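Local coordinates for protein galectin-1 (Bufo arenarum, PDB 1GAN) that binds beta-galactosides, and probably a range of complex carbohydrates, as a homodimeric lectin, and may regulate apoptosis and cell differentiation, at residues S40-H45 with N62-D67; A32-E37 with F120-G125; S71-G76 with D105-P110. All blocks are in the same frame, centred on the assembly; numbering follows the deposited sequence.

How the contacts relate
All three contacts belong to the galectin beta sandwich. Contact 2 pairs strands 30-35 and 118-124, and contact 1 pairs strands 41-49 and 58-65; both lie in the six-stranded sheet. Their centres are about 10 Å apart, and strands 30-35 and 41-49 are neighbours, joined by backbone bonds and by the Asn34-His45 contact. Contact 3 crosses to the five-stranded sheet, from strand 68-75 to strand 106-110, with its centre about 15 Å from that of contact 1. In sequence, the segments of contact 2 bracket the other two, and contact 1 is complete before contact 3 begins. Contacts 1 and 3 both touch the galactose; contact 2 reaches the site indirectly, through the Asn34-His45 bond.

Contact 1 (S40-H45 with N62-D67); sequences SNFLLH and NSKEAD. With GAL (beta-D-galactopyranose), chain C.
Segments 40-45 and 62-67 form an antiparallel strand pairing between 41-49 and 58-65, two neighbouring inner strands of the six-stranded, sugar-binding sheet. Phe42 with Lys64 and His45 with Asn62 are both hydrogen-bonded pairs. The register slips by one residue between them, because Leu43 and Leu44 form a classic beta bulge opposite Leu35 of strand 30-35.

At the open end of the hairpin, away from the sugar, Ser40 OG donates to Asp67 OD2 at 2.6 Å, from above the carboxylate plane. Asp67 OD1 takes a salt bridge from Lys64 NZ at 2.9 Å. Asp67 N closes the end with a bond to Ser40 O, on a lone pair of that carbonyl. Lys64 runs beside Phe42, its CE 3.6 Å from Phe42 CE2. The bend at chi3 (62°) carries its NZ back to Asp67. Lys64 NZ also bonds Ala39 O and makes a cation-pi contact with Trp69.

At the sugar end, Asn62 ND2 gives a nearly straight bond (176°) to O6 of the galactose at 2.8 Å. Asn62 OD1 accepts Ser63 N at 2.7 Å, from above the carbonyl plane, and ND2 also bonds Gly70 O. His45 NE2 lies 2.8 Å from galactose O4 in a hydrogen bond in which either could donate. The sugar oxygen sits at the edge of the imidazole, near its plane. His45 ND1 bonds Asn34 OD1 in the next strand.

These partners probably limit the rotation of the amide and the imidazole. In this complex the strand pair offers one polar group to each of two oxygens, O4 and O6, of the same galactose.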
loop_
_atom_site.group_PDB
_atom_site.type_symbol
_atom_site.label_atom_id
_atom_site.label_comp_id
_atom_site.label_asym_id
_atom_site.label_seq_id
_atom_site.Cartn_x
_atom_site.Cartn_y
_atom_site.Cartn_z
ATOM N N SER A 40 8.021 5.186 -15.134
ATOM C CA SER A 40 8.516 5.031 -16.511
ATOM C C SER A 40 9.393 3.798 -16.676
ATOM O O SER A 40 9.879 3.499 -17.772
ATOM C CB SER A 40 9.339 6.252 -16.935
ATOM O OG SER A 40 8.491 7.339 -17.251
ATOM N N ASN A 41 9.638 3.102 -15.580
ATOM C CA ASN A 41 10.496 1.946 -15.664
ATOM C C ASN A 41 9.871 0.805 -14.887
ATOM O O ASN A 41 9.855 0.845 -13.649
ATOM C CB ASN A 41 11.872 2.302 -15.103
ATOM C CG ASN A 41 12.578 3.356 -15.934
ATOM O OD1 ASN A 41 13.268 3.035 -16.898
ATOM N ND2 ASN A 41 12.373 4.626 -15.593
ATOM N N PHE A 42 9.349 -0.192 -15.610
ATOM C CA PHE A 42 8.705 -1.349 -14.981
ATOM C C PHE A 42 9.507 -2.606 -15.258
ATOM O O PHE A 42 9.892 -2.856 -16.402
ATOM C CB PHE A 42 7.276 -1.556 -15.531
ATOM C CG PHE A 42 6.338 -0.401 -15.279
ATOM C CD1 PHE A 42 6.431 0.360 -14.124
ATOM C CD2 PHE A 42 5.305 -0.111 -16.175
ATOM C CE1 PHE A 42 5.505 1.387 -13.850
ATOM C CE2 PHE A 42 4.379 0.917 -15.912
ATOM C CZ PHE A 42 4.484 1.663 -14.743
ATOM N N LEU A 43 9.791 -3.375 -14.217
ATOM C CA LEU A 43 10.508 -4.640 -14.356
ATOM C C LEU A 43 9.430 -5.607 -14.873
ATOM O O LEU A 43 9.654 -6.429 -15.775
ATOM C CB LEU A 43 11.045 -5.085 -12.986
ATOM C CG LEU A 43 12.169 -6.127 -12.951
ATOM C CD1 LEU A 43 13.329 -5.605 -13.766
ATOM C CD2 LEU A 43 12.641 -6.402 -11.538
ATOM N N LEU A 44 8.226 -5.446 -14.332
ATOM C CA LEU A 44 7.103 -6.262 -14.746
ATOM C C LEU A 44 5.812 -5.479 -14.795
ATOM O O LEU A 44 5.516 -4.702 -13.905
ATOM C CB LEU A 44 6.918 -7.465 -13.826
ATOM C CG LEU A 44 5.610 -8.231 -14.023
ATOM C CD1 LEU A 44 5.569 -8.777 -15.463
ATOM C CD2 LEU A 44 5.494 -9.360 -12.995
ATOM N N HIS A 45 5.115 -5.611 -15.911
ATOM C CA HIS A 45 3.808 -5.012 -16.115
ATOM C C HIS A 45 2.961 -6.254 -16.434
ATOM O O HIS A 45 3.222 -6.940 -17.438
ATOM C CB HIS A 45 3.853 -4.036 -17.289
ATOM C CG HIS A 45 2.512 -3.728 -17.890
ATOM N ND1 HIS A 45 1.629 -2.831 -17.335
ATOM C CD2 HIS A 45 1.938 -4.148 -19.044
ATOM C CE1 HIS A 45 0.571 -2.709 -18.116
ATOM N NE2 HIS A 45 0.733 -3.497 -19.160
ATOM N N ASN A 62 4.969 -7.609 -19.784
ATOM C CA ASN A 62 6.019 -6.873 -20.467
ATOM C C ASN A 62 6.796 -6.058 -19.446
ATOM O O ASN A 62 6.447 -6.029 -18.248
ATOM C CB ASN A 62 5.402 -5.945 -21.529
ATOM C CG ASN A 62 6.376 -5.609 -22.645
ATOM O OD1 ASN A 62 7.543 -5.959 -22.570
ATOM N ND2 ASN A 62 5.903 -4.911 -23.672
ATOM N N SER A 63 7.891 -5.462 -19.897
ATOM C CA SER A 63 8.681 -4.614 -19.050
ATOM C C SER A 63 8.623 -3.264 -19.722
ATOM O O SER A 63 8.149 -3.152 -20.850
ATOM C CB SER A 63 10.117 -5.113 -18.959
ATOM O OG SER A 63 10.695 -5.230 -20.233
ATOM N N LYS A 64 8.999 -2.219 -19.005
ATOM C CA LYS A 64 9.020 -0.882 -19.581
ATOM C C LYS A 64 10.300 -0.177 -19.159
ATOM O O LYS A 64 10.669 -0.214 -18.003
ATOM C CB LYS A 64 7.813 -0.062 -19.163
ATOM C CG LYS A 64 7.591 1.126 -20.100
ATOM C CD LYS A 64 6.329 1.943 -19.741
ATOM C CE LYS A 64 6.440 2.555 -18.353
ATOM N NZ LYS A 64 5.353 3.558 -18.137
ATOM N N GLU A 65 11.004 0.401 -20.126
ATOM C CA GLU A 65 12.243 1.101 -19.857
ATOM C C GLU A 65 12.187 2.475 -20.482
ATOM O O GLU A 65 12.047 2.617 -21.700
ATOM C CB GLU A 65 13.424 0.317 -20.410
ATOM C CG GLU A 65 14.725 1.076 -20.274
ATOM C CD GLU A 65 15.971 0.206 -20.401
ATOM O OE1 GLU A 65 16.111 -0.497 -21.441
ATOM O OE2 GLU A 65 16.818 0.267 -19.463
ATOM N N ALA A 66 12.201 3.495 -19.646
ATOM C CA ALA A 66 12.149 4.850 -20.168
ATOM C C ALA A 66 10.900 5.077 -21.027
ATOM O O ALA A 66 10.962 5.691 -22.099
ATOM C CB ALA A 66 13.403 5.120 -20.997
ATOM N N ASP A 67 9.770 4.580 -20.551
ATOM C CA ASP A 67 8.519 4.715 -21.269
ATOM C C ASP A 67 8.383 4.006 -22.611
ATOM O O ASP A 67 7.405 4.210 -23.339
ATOM C CB ASP A 67 8.084 6.174 -21.348
ATOM C CG ASP A 67 7.337 6.611 -20.105
ATOM O OD1 ASP A 67 6.483 5.842 -19.580
ATOM O OD2 ASP A 67 7.632 7.717 -19.634
HETATM C C1 GAL C . 0.176 -1.887 -24.973
HETATM C C2 GAL C . -0.820 -1.270 -23.978
HETATM C C3 GAL C . -0.124 -0.888 -22.668
HETATM C C4 GAL C . 0.590 -2.104 -22.105
HETATM C C5 GAL C . 1.545 -2.669 -23.158
HETATM C C6 GAL C . 2.256 -3.901 -22.706
HETATM O O2 GAL C . -1.450 -0.134 -24.545
HETATM O O3 GAL C . -1.085 -0.455 -21.723
HETATM O O4 GAL C . -0.373 -3.082 -21.734
HETATM O O5 GAL C . 0.827 -3.016 -24.364
HETATM O O6 GAL C . 3.207 -4.287 -23.678
#

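Contact 2 (A32-E37 with F120-G125); sequences AVNLGE and FLSLEG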
loop_
_atom_site.group_PDB
_atom_site.type_symbol
_atom_site.label_atom_id
_atom_site.label_comp_id
_atom_site.label_asym_id
_atom_site.label_seq_id
_atom_site.Cartn_x
_atom_site.Cartn_y
_atom_site.Cartn_z
ATOM N N ALA A 32 -4.086 -4.068 -14.509
ATOM C CA ALA A 32 -2.649 -4.269 -14.537
ATOM C C ALA A 32 -2.033 -4.066 -13.174
ATOM O O ALA A 32 -2.568 -3.305 -12.356
ATOM C CB ALA A 32 -2.022 -3.311 -15.529
ATOM N N VAL A 33 -0.949 -4.802 -12.918
ATOM C CA VAL A 33 -0.157 -4.673 -11.694
ATOM C C VAL A 33 1.208 -4.355 -12.282
ATOM O O VAL A 33 1.659 -5.056 -13.203
ATOM C CB VAL A 33 -0.046 -5.996 -10.875
ATOM C CG1 VAL A 33 0.885 -5.814 -9.682
ATOM C CG2 VAL A 33 -1.385 -6.385 -10.333
ATOM N N ASN A 34 1.845 -3.282 -11.804
ATOM C CA ASN A 34 3.168 -2.872 -12.276
ATOM C C ASN A 34 4.194 -2.905 -11.140
ATOM O O ASN A 34 3.941 -2.428 -10.033
ATOM C CB ASN A 34 3.114 -1.471 -12.846
ATOM C CG ASN A 34 2.075 -1.312 -13.947
ATOM O OD1 ASN A 34 2.200 -1.910 -15.009
ATOM N ND2 ASN A 34 1.079 -0.452 -13.724
ATOM N N LEU A 35 5.364 -3.457 -11.411
ATOM C CA LEU A 35 6.430 -3.529 -10.418
ATOM C C LEU A 35 7.640 -2.882 -11.074
ATOM O O LEU A 35 7.999 -3.275 -12.168
ATOM C CB LEU A 35 6.767 -4.985 -10.074
ATOM C CG LEU A 35 5.865 -5.789 -9.130
ATOM C CD1 LEU A 35 6.387 -7.199 -9.010
ATOM C CD2 LEU A 35 5.880 -5.172 -7.757
ATOM N N GLY A 36 8.278 -1.920 -10.415
ATOM C CA GLY A 36 9.433 -1.268 -11.013
ATOM C C GLY A 36 10.141 -0.213 -10.170
ATOM O O GLY A 36 10.052 -0.198 -8.954
ATOM N N GLU A 37 10.842 0.684 -10.836
ATOM C CA GLU A 37 11.580 1.754 -10.185
ATOM C C GLU A 37 10.772 3.022 -10.025
ATOM O O GLU A 37 10.921 3.730 -9.044
ATOM C CB GLU A 37 12.831 2.073 -10.995
ATOM C CG GLU A 37 13.865 0.971 -10.891
ATOM C CD GLU A 37 14.937 1.060 -11.941
ATOM O OE1 GLU A 37 14.648 0.661 -13.093
ATOM O OE2 GLU A 37 16.062 1.506 -11.605
ATOM N N PHE A 120 8.828 0.513 -6.390
ATOM C CA PHE A 120 7.497 0.940 -6.770
ATOM C C PHE A 120 6.537 -0.148 -7.243
ATOM O O PHE A 120 6.922 -1.086 -7.948
ATOM C CB PHE A 120 7.703 2.026 -7.835
ATOM C CG PHE A 120 6.448 2.555 -8.494
ATOM C CD1 PHE A 120 5.922 1.929 -9.624
ATOM C CD2 PHE A 120 5.899 3.774 -8.088
ATOM C CE1 PHE A 120 4.895 2.514 -10.342
ATOM C CE2 PHE A 120 4.875 4.363 -8.798
ATOM C CZ PHE A 120 4.370 3.739 -9.931
ATOM N N LEU A 121 5.275 0.011 -6.854
ATOM C CA LEU A 121 4.193 -0.874 -7.266
ATOM C C LEU A 121 2.968 0.005 -7.565
ATOM O O LEU A 121 2.722 1.000 -6.880
ATOM C CB LEU A 121 3.834 -1.908 -6.167
ATOM C CG LEU A 121 2.591 -2.801 -6.438
ATOM C CD1 LEU A 121 2.814 -4.221 -5.999
ATOM C CD2 LEU A 121 1.328 -2.270 -5.773
ATOM N N SER A 122 2.229 -0.324 -8.615
ATOM C CA SER A 122 1.014 0.401 -8.923
ATOM C C SER A 122 0.042 -0.598 -9.530
ATOM O O SER A 122 0.451 -1.679 -10.008
ATOM C CB SER A 122 1.251 1.568 -9.867
ATOM O OG SER A 122 1.618 1.119 -11.137
ATOM N N LEU A 123 -1.246 -0.290 -9.371
ATOM C CA LEU A 123 -2.327 -1.122 -9.883
ATOM C C LEU A 123 -3.120 -0.223 -10.785
ATOM O O LEU A 123 -3.129 0.993 -10.596
ATOM C CB LEU A 123 -3.261 -1.591 -8.778
ATOM C CG LEU A 123 -2.772 -2.241 -7.506
ATOM C CD1 LEU A 123 -3.959 -2.577 -6.646
ATOM C CD2 LEU A 123 -2.023 -3.498 -7.821
ATOM N N GLU A 124 -3.775 -0.835 -11.762
ATOM C CA GLU A 124 -4.630 -0.153 -12.720
ATOM C C GLU A 124 -5.865 -1.036 -12.966
ATOM O O GLU A 124 -5.744 -2.251 -13.127
ATOM C CB GLU A 124 -3.869 0.088 -14.009
ATOM C CG GLU A 124 -3.053 1.346 -13.960
ATOM C CD GLU A 124 -1.726 1.232 -14.675
ATOM O OE1 GLU A 124 -1.672 0.578 -15.744
ATOM O OE2 GLU A 124 -0.734 1.804 -14.155
ATOM N N GLY A 125 -7.048 -0.434 -12.881
ATOM C CA GLY A 125 -8.284 -1.162 -13.093
ATOM C C GLY A 125 -8.608 -2.178 -12.017
ATOM O O GLY A 125 -9.490 -3.016 -12.196
#
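The amide of Asn34 and the carboxylate of Glu124 meet with their planes 45° apart, the two side chains crossing at about a right angle. In the amide plane lies Ser122 OG, which accepts a hydrogen bond from Asn34 ND2 at 3.1 Å. Asn34 ND2 is also 2.9 Å from Glu124 OE2. Asn34 CG stands anti to the carbonyl carbon (chi1 -55°), which brings ND2 over to the partner strand. Asn34 OD1 accepts from His45 ND1, making Asn34 a second-shell partner, consistent with a role in orienting the sugar-binding His45.

Ala32 with Glu124, Asn34 with Ser122 and Gly36 with Phe120 are antiparallel hydrogen-bonded pairs. Phe120 CB packs 3.4 Å from Gly36 O. One face of the pairing carries Ala32, Asn34, Phe120, Ser122 and Glu124. The other, with Val33, Leu35, Leu121 and Leu123, is apolar. Val33 and Leu123 lie side by side, with Val33 CG2 3.9 Å from Leu123 CD2. Leu35 CD2 meets Leu121 CD1 at 3.7 Å.

This apolar face points into the sandwich. Val33 and Leu35 rest on Phe90 of strand 85-92, Leu121 and Leu123 on Ile20 of strand 16-23. Within the sheet, strand 41-49 flanks segment 32-37, and strand 6-12 flanks segment 120-125.

Contact 3 (S71-G76 with D105-P110); sequences SEQREG and DQFSFP. Unlike the reference sequence in segment 71-76: Gly76 (reference Glu). With NDG (2-acetamido-2-deoxy-alpha-D-glucopyranose), chain B; GAL (beta-D-galactopyranose), chain C.
Glu72 OE1 takes a short bond from Arg74 NH1 (2.6 Å) and a weak one from Arg74 NH2, in the segment whose Gln73 and Glu75 reach across to Phe109 and Phe107. Arg74 NH1 comes on the anti side, tilted 30° out of the carboxylate plane, within a salt bridge. Arg74 NE has a second partner in Asp55. This pairing probably steadies the Glu72 carboxylate beside the sugar, where Glu72 OE2 accepts O6 of the galactose at 2.9 Å. The N-acetylated sugar lies next to it, and Arg49 also hydrogen-bonds this second sugar.

Gln73 and Glu75 point the other way, between the sheets. Glu75 bends at chi2 (-64°) and lays its chain over one face of Phe107. Its CG sits 3.7 Å from the ring centroid, almost exactly on the normal, as a CH-pi contact. The Glu75 carboxylate continues over the same ring, its plane only 8° from parallel. Phe109 has Pro110 CD over one face, while Gln73 CB lies at its edge, 3.9 Å from Phe109 CE1.

The strands 73-75 and 106-110 run antiparallel, with axes 9.6 Å apart. The gap is bridged chiefly by the side chains of Gln73, Glu75, Phe107 and Phe109. This is face-to-face packing of two outer strands in a galectin beta sandwich. The glycan pocket lies on the outer face of the six-stranded sheet, where Glu72 and Arg74 point.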
loop_
_atom_site.group_PDB
_atom_site.type_symbol
_atom_site.label_atom_id
_atom_site.label_comp_id
_atom_site.label_asym_id
_atom_site.label_seq_id
_atom_site.Cartn_x
_atom_site.Cartn_y
_atom_site.Cartn_z
ATOM N N SER A 71 9.547 -6.420 -24.987
ATOM C CA SER A 71 9.041 -7.570 -25.721
ATOM C C SER A 71 7.906 -8.190 -24.911
ATOM O O SER A 71 8.109 -8.646 -23.786
ATOM C CB SER A 71 10.150 -8.613 -25.901
ATOM O OG SER A 71 11.268 -8.109 -26.635
ATOM N N GLU A 72 6.708 -8.198 -25.476
ATOM C CA GLU A 72 5.560 -8.769 -24.815
ATOM C C GLU A 72 5.671 -10.270 -24.699
ATOM O O GLU A 72 6.209 -10.936 -25.577
ATOM C CB GLU A 72 4.273 -8.454 -25.599
ATOM C CG GLU A 72 3.696 -7.087 -25.297
ATOM C CD GLU A 72 2.489 -6.706 -26.144
ATOM O OE1 GLU A 72 2.017 -7.498 -26.990
ATOM O OE2 GLU A 72 2.014 -5.577 -25.968
ATOM N N GLN A 73 5.111 -10.807 -23.631
ATOM C CA GLN A 73 5.055 -12.241 -23.418
ATOM C C GLN A 73 3.574 -12.483 -23.133
ATOM O O GLN A 73 2.960 -11.733 -22.380
ATOM C CB GLN A 73 5.890 -12.625 -22.216
ATOM C CG GLN A 73 5.849 -14.086 -21.928
ATOM C CD GLN A 73 6.768 -14.467 -20.799
ATOM O OE1 GLN A 73 6.313 -14.721 -19.665
ATOM N NE2 GLN A 73 8.076 -14.503 -21.087
ATOM N N ARG A 74 2.970 -13.453 -23.790
ATOM C CA ARG A 74 1.566 -13.725 -23.562
ATOM C C ARG A 74 1.414 -15.093 -22.944
ATOM O O ARG A 74 2.241 -15.964 -23.190
ATOM C CB ARG A 74 0.798 -13.642 -24.871
ATOM C CG ARG A 74 0.702 -12.243 -25.424
ATOM C CD ARG A 74 -0.333 -12.203 -26.539
ATOM N NE ARG A 74 -0.851 -10.859 -26.789
ATOM C CZ ARG A 74 -0.096 -9.811 -27.081
ATOM N NH1 ARG A 74 1.219 -9.961 -27.166
ATOM N NH2 ARG A 74 -0.653 -8.615 -27.240
ATOM N N GLU A 75 0.379 -15.261 -22.122
ATOM C CA GLU A 75 0.086 -16.520 -21.433
ATOM C C GLU A 75 -1.334 -17.009 -21.738
ATOM O O GLU A 75 -2.270 -16.205 -21.843
ATOM C CB GLU A 75 0.216 -16.341 -19.925
ATOM C CG GLU A 75 1.612 -16.008 -19.459
ATOM C CD GLU A 75 2.616 -17.133 -19.730
ATOM O OE1 GLU A 75 2.242 -18.333 -19.668
ATOM O OE2 GLU A 75 3.795 -16.805 -19.991
ATOM N N GLY A 76 -1.491 -18.331 -21.798
ATOM C CA GLY A 76 -2.775 -18.947 -22.094
ATOM C C GLY A 76 -3.765 -18.936 -20.959
ATOM O O GLY A 76 -4.939 -18.682 -21.184
ATOM N N ASP A 105 -2.598 -21.849 -10.482
ATOM C CA ASP A 105 -1.777 -21.674 -11.689
ATOM C C ASP A 105 -0.559 -20.807 -11.428
ATOM O O ASP A 105 -0.557 -19.990 -10.511
ATOM C CB ASP A 105 -2.551 -21.015 -12.811
ATOM C CG ASP A 105 -3.729 -21.824 -13.255
ATOM O OD1 ASP A 105 -3.528 -22.773 -14.052
ATOM O OD2 ASP A 105 -4.854 -21.481 -12.822
ATOM N N GLN A 106 0.454 -20.941 -12.264
ATOM C CA GLN A 106 1.634 -20.122 -12.092
ATOM C C GLN A 106 2.473 -20.126 -13.340
ATOM O O GLN A 106 2.428 -21.075 -14.137
ATOM C CB GLN A 106 2.488 -20.613 -10.922
ATOM C CG GLN A 106 3.742 -21.359 -11.352
ATOM C CD GLN A 106 4.501 -21.917 -10.185
ATOM O OE1 GLN A 106 3.938 -22.111 -9.118
ATOM N NE2 GLN A 106 5.801 -22.142 -10.364
ATOM N N PHE A 107 3.236 -19.055 -13.515
ATOM C CA PHE A 107 4.134 -18.944 -14.642
ATOM C C PHE A 107 5.259 -18.049 -14.198
ATOM O O PHE A 107 5.215 -17.484 -13.120
ATOM C CB PHE A 107 3.427 -18.429 -15.902
ATOM C CG PHE A 107 2.967 -17.009 -15.823
ATOM C CD1 PHE A 107 3.832 -15.960 -16.154
ATOM C CD2 PHE A 107 1.652 -16.711 -15.512
ATOM C CE1 PHE A 107 3.390 -14.646 -16.188
ATOM C CE2 PHE A 107 1.200 -15.393 -15.543
ATOM C CZ PHE A 107 2.076 -14.366 -15.886
ATOM N N SER A 108 6.296 -17.951 -15.002
ATOM C CA SER A 108 7.413 -17.119 -14.642
ATOM C C SER A 108 7.632 -16.093 -15.743
ATOM O O SER A 108 7.163 -16.258 -16.875
ATOM C CB SER A 108 8.647 -17.989 -14.462
ATOM O OG SER A 108 9.034 -18.525 -15.719
ATOM N N PHE A 109 8.296 -15.008 -15.380
ATOM C CA PHE A 109 8.603 -13.944 -16.314
ATOM C C PHE A 109 10.060 -13.582 -16.017
ATOM O O PHE A 109 10.438 -13.488 -14.849
ATOM C CB PHE A 109 7.672 -12.762 -16.058
ATOM C CG PHE A 109 7.854 -11.631 -17.012
ATOM C CD1 PHE A 109 7.370 -11.713 -18.310
ATOM C CD2 PHE A 109 8.535 -10.484 -16.618
ATOM C CE1 PHE A 109 7.564 -10.678 -19.218
ATOM C CE2 PHE A 109 8.733 -9.448 -17.506
ATOM C CZ PHE A 109 8.248 -9.546 -18.818
ATOM N N PRO A 110 10.903 -13.430 -17.062
ATOM C CA PRO A 110 12.331 -13.088 -16.896
ATOM C C PRO A 110 12.617 -11.742 -16.239
ATOM O O PRO A 110 11.894 -10.785 -16.453
ATOM C CB PRO A 110 12.856 -13.072 -18.354
ATOM C CG PRO A 110 11.673 -12.630 -19.138
ATOM C CD PRO A 110 10.543 -13.452 -18.495
HETATM C C1 NDG B . 0.203 -3.683 -30.015
HETATM C C2 NDG B . 0.360 -4.697 -28.879
HETATM C C3 NDG B . -0.361 -4.187 -27.641
HETATM C C4 NDG B . 0.237 -2.859 -27.208
HETATM C C5 NDG B . 0.179 -1.858 -28.389
HETATM C C6 NDG B . 0.951 -0.566 -28.107
HETATM C C7 NDG B . 0.514 -6.799 -30.044
HETATM C C8 NDG B . -0.128 -8.122 -30.432
HETATM O O5 NDG B . 0.768 -2.425 -29.597
HETATM O O3 NDG B . -0.261 -5.127 -26.590
HETATM O O4 NDG B . -0.522 -2.349 -26.084
HETATM O O6 NDG B . 2.347 -0.813 -27.880
HETATM O O7 NDG B . 1.646 -6.530 -30.436
HETATM N N2 NDG B . -0.193 -5.977 -29.281
HETATM O O1 NDG B . -1.147 -3.435 -30.183
HETATM C C1 GAL C . 0.176 -1.887 -24.973
HETATM C C2 GAL C . -0.820 -1.270 -23.978
HETATM C C3 GAL C . -0.124 -0.888 -22.668
HETATM C C4 GAL C . 0.590 -2.104 -22.105
HETATM C C5 GAL C . 1.545 -2.669 -23.158
HETATM C C6 GAL C . 2.256 -3.901 -22.706
HETATM O O2 GAL C . -1.450 -0.134 -24.545
HETATM O O3 GAL C . -1.085 -0.455 -21.723
HETATM O O4 GAL C . -0.373 -3.082 -21.734
HETATM O O5 GAL C . 0.827 -3.016 -24.364
HETATM O O6 GAL C . 3.207 -4.287 -23.678
#